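Local structure of uncharacterized protein (Bifidobacterium adolescentis ATCC 15703, 3CPG) at residues A38-E41 against E46-S49; T137-D142 against E241-M246; L165-S170 against S176-A181. The protein probably binds pyridoxal 5'-phosphate and takes part in the homeostasis of this cofactor, as a single-chain TIM-barrel protein of the YggS/PROSC family. All coordinates share one frame; numbering follows the deposited sequence.

Overall arrangement
All three contacts belong to one alanine racemase-like TIM barrel and differ in how deep they lie. Contact 1 comes first along the chain, at the surface; its centre is about 20 Å from that of contact 2 and about 26 Å from that of contact 3. Contact 2 joins strands 137-141 and 241-243 across the barrel interior, and the whole of contact 3 falls within the chain between them. Contacts 2 and 3 touch, because strands 137-141 and 161-166 are neighbours in the parallel sheet: Val141 O lies 2.7 Å from Glu166 N, a probable hydrogen bond. Contact 1 thus settles a surface helix-to-strand connection, while contacts 2 and 3 join the barrel interior to the loop between strand 161-166 and helix 183-191.

Contact 1 (A38-E41 against E46-S49); sequences AAEE and EAGS
Glu40, on the last part of helix 19-42, faces a type II beta turn formed by Glu46-Ser49, with the CA atoms of Glu40 and Ala47 6.5 Å apart. The Glu40 side chain alone bridges the gap. Its CG stands beside the backbone N and anti to the carbonyl carbon (chi1 -61°), and the extended chain beyond carries the carboxylate over one face of the turn, on the side of Gly48 N and Ser49 N. There the two oxygens divide the work: OE1 rests against the backbone of the second turn residue, 3.6 Å from Ala47 CA, while OE2 lies 3.2 Å from Ser49 N and accepts a hydrogen bond from Val50 N. This is the helix-to-strand connection that leads from helix 19-42 into strand 51-55 of the TIM barrel. Gly48 takes a positive phi of 91°, usual for the third place of a type II turn; a side chain here would press on the carbonyl O of Ala47. The turn is closed twice on Glu46 O, by Ser49 N at 3.2 Å and by Ser49 OG at 2.6 Å, both arriving from the same face of the peptide plane, the hydroxyl tilted 28° from it.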
loop_
_atom_site.group_PDB
_atom_site.type_symbol
_atom_site.label_atom_id
_atom_site.label_comp_id
_atom_site.label_asym_id
_atom_site.label_seq_id
_atom_site.Cartn_x
_atom_site.Cartn_y
_atom_site.Cartn_z
ATOM N N ALA A 38 13.451 14.527 3.909
ATOM C CA ALA A 38 14.905 14.457 4.047
ATOM C C ALA A 38 15.482 13.347 3.169
ATOM O O ALA A 38 16.555 13.501 2.583
ATOM C CB ALA A 38 15.287 14.221 5.514
ATOM N N ALA A 39 14.761 12.231 3.077
ATOM C CA ALA A 39 15.206 11.097 2.271
ATOM C C ALA A 39 15.179 11.441 0.788
ATOM O O ALA A 39 16.073 11.056 0.042
ATOM C CB ALA A 39 14.327 9.886 2.539
ATOM N N GLU A 40 14.144 12.155 0.357
ATOM C CA GLU A 40 14.040 12.543 -1.046
ATOM C C GLU A 40 15.205 13.467 -1.397
ATOM O O GLU A 40 15.829 13.326 -2.445
ATOM C CB GLU A 40 12.711 13.258 -1.305
ATOM C CG GLU A 40 11.483 12.405 -1.013
ATOM C CD GLU A 40 10.182 13.161 -1.217
ATOM O OE1 GLU A 40 10.083 14.309 -0.732
ATOM O OE2 GLU A 40 9.259 12.608 -1.852
ATOM N N GLU A 41 15.490 14.407 -0.502
ATOM C CA GLU A 41 16.580 15.363 -0.690
ATOM C C GLU A 41 17.920 14.639 -0.836
ATOM O O GLU A 41 18.707 14.938 -1.735
ATOM C CB GLU A 41 16.637 16.319 0.510
ATOM C CG GLU A 41 17.797 17.317 0.500
ATOM C CD GLU A 41 17.624 18.429 -0.518
ATOM O OE1 GLU A 41 16.570 18.479 -1.184
ATOM O OE2 GLU A 41 18.545 19.264 -0.650
ATOM N N GLU A 46 12.710 14.727 -6.521
ATOM C CA GLU A 46 11.787 15.850 -6.373
ATOM C C GLU A 46 10.819 15.636 -5.219
ATOM O O GLU A 46 10.390 14.513 -4.956
ATOM C CB GLU A 46 10.975 16.058 -7.654
ATOM C CG GLU A 46 11.745 16.640 -8.825
ATOM C CD GLU A 46 10.827 17.053 -9.963
ATOM O OE1 GLU A 46 10.210 16.165 -10.588
ATOM O OE2 GLU A 46 10.713 18.270 -10.227
ATOM N N ALA A 47 10.475 16.724 -4.536
ATOM C CA ALA A 47 9.543 16.665 -3.421
ATOM C C ALA A 47 8.199 16.150 -3.923
ATOM O O ALA A 47 7.742 16.531 -5.001
ATOM C CB ALA A 47 9.377 18.048 -2.807
ATOM N N GLY A 48 7.568 15.279 -3.142
ATOM C CA GLY A 48 6.284 14.734 -3.544
ATOM C C GLY A 48 6.392 13.449 -4.343
ATOM O O GLY A 48 5.378 12.859 -4.722
ATOM N N SER A 49 7.620 13.017 -4.610
ATOM C CA SER A 49 7.850 11.789 -5.360
ATOM C C SER A 49 7.404 10.572 -4.560
ATOM O O SER A 49 7.016 9.554 -5.130
ATOM C CB SER A 49 9.335 11.638 -5.702
ATOM O OG SER A 49 9.760 12.646 -6.600
#

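Contact 2 (T137-D142 against E241-M246); sequences TIESVD and ELSMGM
Glu139 and Ser243 meet through their side chains alone, across the inside of the barrel, their CA atoms 8.0 Å apart. The direct link is a hydrogen bond from Ser243 OG to Glu139 OE1, 2.6 Å long. The hydroxyl approaches on the syn side of OE1 but stands 31° out of the carboxylate plane. Glu139 reaches inward as an extended chain, whereas in Ser243 the OG lies opposite the backbone N (chi1 -179°), which turns the hydroxyl toward the carboxylate. Van der Waals contact adds little: Ser243 CB comes within 3.3 Å of OE1, and no apolar side chains pair between the two strands. Further polar bonds extend the link at both ends. Glu139 OE2 is hydrogen-bonded to His118 ND1, and Ser243 OG also to Arg262 NH1, giving a chain that runs from strand 113-119 through strands 137-141 and 241-243 to strand 260-263. Leu164 of strand 161-166 packs against both Glu139 and Ser243. With both carboxylate oxygens engaged, the group is held against rotation, and the buried charge is probably eased by the serine hydroxyl and the histidine, and also by Arg262, which touches Glu139 and is hydrogen-bonded to the same serine hydroxyl.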
loop_
_atom_site.group_PDB
_atom_site.type_symbol
_atom_site.label_atom_id
_atom_site.label_comp_id
_atom_site.label_asym_id
_atom_site.label_seq_id
_atom_site.Cartn_x
_atom_site.Cartn_y
_atom_site.Cartn_z
ATOM N N THR A 137 -7.322 -0.463 -3.919
ATOM C CA THR A 137 -6.126 -1.168 -4.356
ATOM C C THR A 137 -5.746 -2.297 -3.404
ATOM O O THR A 137 -5.713 -2.113 -2.188
ATOM C CB THR A 137 -4.906 -0.226 -4.472
ATOM O OG1 THR A 137 -5.185 0.823 -5.406
ATOM C CG2 THR A 137 -3.685 -1.003 -4.958
ATOM N N ILE A 138 -5.470 -3.468 -3.968
ATOM C CA ILE A 138 -5.037 -4.628 -3.189
ATOM C C ILE A 138 -3.543 -4.795 -3.485
ATOM O O ILE A 138 -3.158 -5.256 -4.562
ATOM C CB ILE A 138 -5.795 -5.908 -3.610
ATOM C CG1 ILE A 138 -7.289 -5.750 -3.311
ATOM C CG2 ILE A 138 -5.224 -7.114 -2.869
ATOM C CD1 ILE A 138 -8.158 -6.881 -3.860
ATOM N N GLU A 139 -2.704 -4.417 -2.522
ATOM C CA GLU A 139 -1.256 -4.473 -2.695
ATOM C C GLU A 139 -0.603 -5.836 -2.529
ATOM O O GLU A 139 0.575 -6.000 -2.847
ATOM C CB GLU A 139 -0.578 -3.514 -1.712
ATOM C CG GLU A 139 -0.879 -2.047 -1.937
ATOM C CD GLU A 139 0.093 -1.150 -1.195
ATOM O OE1 GLU A 139 1.200 -1.626 -0.861
ATOM O OE2 GLU A 139 -0.235 0.033 -0.961
ATOM N N SER A 140 -1.363 -6.812 -2.050
ATOM C CA SER A 140 -0.816 -8.137 -1.772
ATOM C C SER A 140 -1.077 -9.248 -2.784
ATOM O O SER A 140 -1.125 -10.416 -2.409
ATOM C CB SER A 140 -1.326 -8.593 -0.407
ATOM O OG SER A 140 -2.745 -8.582 -0.408
ATOM N N VAL A 141 -1.250 -8.909 -4.055
ATOM C CA VAL A 141 -1.495 -9.946 -5.054
ATOM C C VAL A 141 -0.153 -10.610 -5.363
ATOM O O VAL A 141 0.714 -10.019 -6.010
ATOM C CB VAL A 141 -2.122 -9.341 -6.319
ATOM C CG1 VAL A 141 -2.488 -10.445 -7.299
ATOM C CG2 VAL A 141 -3.368 -8.539 -5.938
ATOM N N ASP A 142 0.006 -11.848 -4.900
ATOM C CA ASP A 142 1.259 -12.574 -5.063
ATOM C C ASP A 142 1.250 -13.717 -6.073
ATOM O O ASP A 142 2.223 -14.468 -6.162
ATOM C CB ASP A 142 1.701 -13.108 -3.696
ATOM C CG ASP A 142 0.710 -14.104 -3.110
ATOM O OD1 ASP A 142 -0.501 -13.969 -3.369
ATOM O OD2 ASP A 142 1.139 -15.019 -2.378
ATOM N N GLU A 241 3.792 2.206 -9.603
ATOM C CA GLU A 241 4.130 2.322 -8.192
ATOM C C GLU A 241 5.114 1.284 -7.674
ATOM O O GLU A 241 5.203 0.164 -8.184
ATOM C CB GLU A 241 2.864 2.245 -7.329
ATOM C CG GLU A 241 1.749 3.187 -7.742
ATOM C CD GLU A 241 1.912 4.600 -7.208
ATOM O OE1 GLU A 241 2.973 4.922 -6.632
ATOM O OE2 GLU A 241 0.959 5.393 -7.371
ATOM N N LEU A 242 5.856 1.690 -6.652
ATOM C CA LEU A 242 6.790 0.814 -5.963
ATOM C C LEU A 242 6.464 1.024 -4.495
ATOM O O LEU A 242 6.870 2.015 -3.891
ATOM C CB LEU A 242 8.242 1.203 -6.245
ATOM C CG LEU A 242 8.758 0.825 -7.637
ATOM C CD1 LEU A 242 10.172 1.366 -7.821
ATOM C CD2 LEU A 242 8.734 -0.686 -7.796
ATOM N N SER A 243 5.688 0.102 -3.937
ATOM C CA SER A 243 5.297 0.183 -2.535
ATOM C C SER A 243 6.340 -0.597 -1.758
ATOM O O SER A 243 6.309 -1.826 -1.723
ATOM C CB SER A 243 3.914 -0.436 -2.334
ATOM O OG SER A 243 3.501 -0.351 -0.980
HETATM N N MSE A 244 7.278 0.125 -1.158
HETATM C CA MSE A 244 8.348 -0.503 -0.399
HETATM C C MSE A 244 8.955 0.471 0.596
HETATM O O MSE A 244 9.041 1.672 0.333
HETATM C CB MSE A 244 9.428 -1.027 -1.356
HETATM C CG MSE A 244 10.017 0.028 -2.303
HETATM SE SE MSE A 244 11.089 -0.777 -3.699
HETATM C CE MSE A 244 12.183 0.701 -4.152
ATOM N N GLY A 245 9.375 -0.060 1.738
ATOM C CA GLY A 245 9.956 0.765 2.777
ATOM C C GLY A 245 8.945 0.963 3.889
ATOM O O GLY A 245 7.783 1.278 3.635
HETATM N N MSE A 246 9.382 0.756 5.124
HETATM C CA MSE A 246 8.517 0.923 6.280
HETATM C C MSE A 246 9.299 1.713 7.319
HETATM O O MSE A 246 10.288 2.363 6.978
HETATM C CB MSE A 246 8.094 -0.444 6.813
HETATM C CG MSE A 246 7.368 -1.262 5.757
HETATM SE SE MSE A 246 6.526 -2.884 6.394
HETATM C CE MSE A 246 8.134 -3.864 6.688
#

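Contact 3 (L165-S170 against S176-A181); sequences LEVNES and SGCDPA
Asn168 and Gly177 bring their backbones to 4.1 Å between CA atoms, where the chain leaving strand 161-166 meets the returning loop at a steep angle. Two nearly straight hydrogen bonds bracket the single bridge of Val167 with Cys178: Cys178 N gives to Glu166 O at 2.9 Å, and Asn168 N to Cys178 O at 3.0 Å, the latter in the carbonyl plane on a lone pair. Gly177 lies so close to the backbone of Val167 and Asn168 that a CB would clash with Asn168 N.

The Asn168 side chain starts with CB 3.2 Å from Ser176 O. CG, anti to the backbone N (chi1 179°), continues past the same carbonyl at 3.5 Å. At the tip OD1 accepts twice, from Ser170 N at 2.9 Å and from Ser170 OG, the hydroxyl lying in the amide plane; the first bond makes an Asx turn. ND2 gives to Glu172 O and to a water that in turn donates to Gly177 O, so the amide is fixed in its rotation. With an alanine here, the Ser170 amide and hydroxyl would probably lose their shared acceptor, and the water and Glu172 O their donor.

Cys178 SG makes apolar contacts with Val167 CG2, at 3.8 Å, and with Leu165 CD1, and Pro180 CB meets Val167 CG1 in the same way. Pro180 CD packs against Asn168 O. Helices 183-191 and 211-231 pack on this cluster.

A second Asx turn, at Asp179, leads on to helix 183-191, completing a loop typical of the C-terminal strand ends of a TIM barrel; Glu166 lies about 12 Å, side chain to side chain, from Lys57, the predicted attachment site of pyridoxal phosphate, which is not attached in this structure.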
loop_
_atom_site.group_PDB
_atom_site.type_symbol
_atom_site.label_atom_id
_atom_site.label_comp_id
_atom_site.label_asym_id
_atom_site.label_seq_id
_atom_site.Cartn_x
_atom_site.Cartn_y
_atom_site.Cartn_z
ATOM N N LEU A 165 1.492 -6.073 -7.703
ATOM C CA LEU A 165 2.038 -7.422 -7.682
ATOM C C LEU A 165 3.046 -7.446 -6.545
ATOM O O LEU A 165 4.023 -6.691 -6.544
ATOM C CB LEU A 165 2.731 -7.754 -9.008
ATOM C CG LEU A 165 3.582 -9.031 -9.026
ATOM C CD1 LEU A 165 2.730 -10.245 -8.650
ATOM C CD2 LEU A 165 4.191 -9.203 -10.412
ATOM N N GLU A 166 2.786 -8.302 -5.563
ATOM C CA GLU A 166 3.647 -8.436 -4.397
ATOM C C GLU A 166 4.760 -9.411 -4.732
ATOM O O GLU A 166 4.494 -10.565 -5.065
ATOM C CB GLU A 166 2.832 -8.972 -3.221
ATOM C CG GLU A 166 3.598 -9.117 -1.924
ATOM C CD GLU A 166 2.767 -9.810 -0.863
ATOM O OE1 GLU A 166 2.500 -11.020 -1.013
ATOM O OE2 GLU A 166 2.371 -9.142 0.108
ATOM N N VAL A 167 6.001 -8.949 -4.630
ATOM C CA VAL A 167 7.150 -9.785 -4.942
ATOM C C VAL A 167 7.961 -10.093 -3.691
ATOM O O VAL A 167 8.147 -9.232 -2.832
ATOM C CB VAL A 167 8.077 -9.092 -5.968
ATOM C CG1 VAL A 167 9.233 -10.015 -6.334
ATOM C CG2 VAL A 167 7.288 -8.709 -7.207
ATOM N N ASN A 168 8.441 -11.328 -3.599
ATOM C CA ASN A 168 9.245 -11.752 -2.460
ATOM C C ASN A 168 10.689 -11.339 -2.728
ATOM O O ASN A 168 11.345 -11.904 -3.602
ATOM C CB ASN A 168 9.160 -13.273 -2.297
ATOM C CG ASN A 168 9.993 -13.791 -1.133
ATOM O OD1 ASN A 168 10.715 -13.039 -0.478
ATOM N ND2 ASN A 168 9.899 -15.091 -0.878
ATOM N N GLU A 169 11.170 -10.347 -1.985
ATOM C CA GLU A 169 12.540 -9.857 -2.141
ATOM C C GLU A 169 13.363 -10.176 -0.892
ATOM O O GLU A 169 14.433 -9.600 -0.681
ATOM C CB GLU A 169 12.535 -8.339 -2.359
ATOM C CG GLU A 169 11.717 -7.876 -3.559
ATOM C CD GLU A 169 12.436 -8.088 -4.881
ATOM O OE1 GLU A 169 13.484 -8.769 -4.888
ATOM O OE2 GLU A 169 11.949 -7.574 -5.914
ATOM N N SER A 170 12.867 -11.097 -0.074
ATOM C CA SER A 170 13.541 -11.457 1.173
ATOM C C SER A 170 14.699 -12.432 1.017
ATOM O O SER A 170 15.573 -12.502 1.881
ATOM C CB SER A 170 12.541 -12.058 2.157
ATOM O OG SER A 170 12.173 -13.370 1.758
ATOM N N SER A 176 6.157 -14.306 1.952
ATOM C CA SER A 176 5.072 -13.997 1.022
ATOM C C SER A 176 5.616 -13.316 -0.228
ATOM O O SER A 176 6.756 -12.854 -0.243
ATOM C CB SER A 176 4.042 -13.078 1.687
ATOM O OG SER A 176 3.413 -13.719 2.783
ATOM N N GLY A 177 4.793 -13.251 -1.272
ATOM C CA GLY A 177 5.221 -12.615 -2.506
ATOM C C GLY A 177 5.597 -13.629 -3.570
ATOM O O GLY A 177 5.926 -14.772 -3.250
ATOM N N CYS A 178 5.557 -13.220 -4.835
ATOM C CA CYS A 178 5.898 -14.138 -5.919
ATOM C C CYS A 178 7.409 -14.327 -6.079
ATOM O O CYS A 178 8.211 -13.543 -5.563
ATOM C CB CYS A 178 5.311 -13.643 -7.246
ATOM S SG CYS A 178 6.175 -12.232 -7.987
ATOM N N ASP A 179 7.787 -15.386 -6.787
ATOM C CA ASP A 179 9.192 -15.677 -7.054
ATOM C C ASP A 179 9.703 -14.464 -7.819
ATOM O O ASP A 179 9.124 -14.083 -8.837
ATOM C CB ASP A 179 9.311 -16.927 -7.934
ATOM C CG ASP A 179 10.754 -17.320 -8.209
ATOM O OD1 ASP A 179 11.550 -16.452 -8.624
ATOM O OD2 ASP A 179 11.088 -18.507 -8.018
ATOM N N PRO A 180 10.786 -13.833 -7.341
ATOM C CA PRO A 180 11.311 -12.657 -8.041
ATOM C C PRO A 180 11.603 -12.840 -9.531
ATOM O O PRO A 180 11.385 -11.923 -10.318
ATOM C CB PRO A 180 12.556 -12.285 -7.218
ATOM C CG PRO A 180 12.933 -13.572 -6.537
ATOM C CD PRO A 180 11.597 -14.140 -6.152
ATOM N N ALA A 181 12.072 -14.023 -9.924
ATOM C CA ALA A 181 12.388 -14.277 -11.328
ATOM C C ALA A 181 11.146 -14.364 -12.210
ATOM O O ALA A 181 11.211 -14.095 -13.411
ATOM C CB ALA A 181 13.217 -15.560 -11.457
HETATM O O HOH W 1 8.028 -16.671 -2.746
#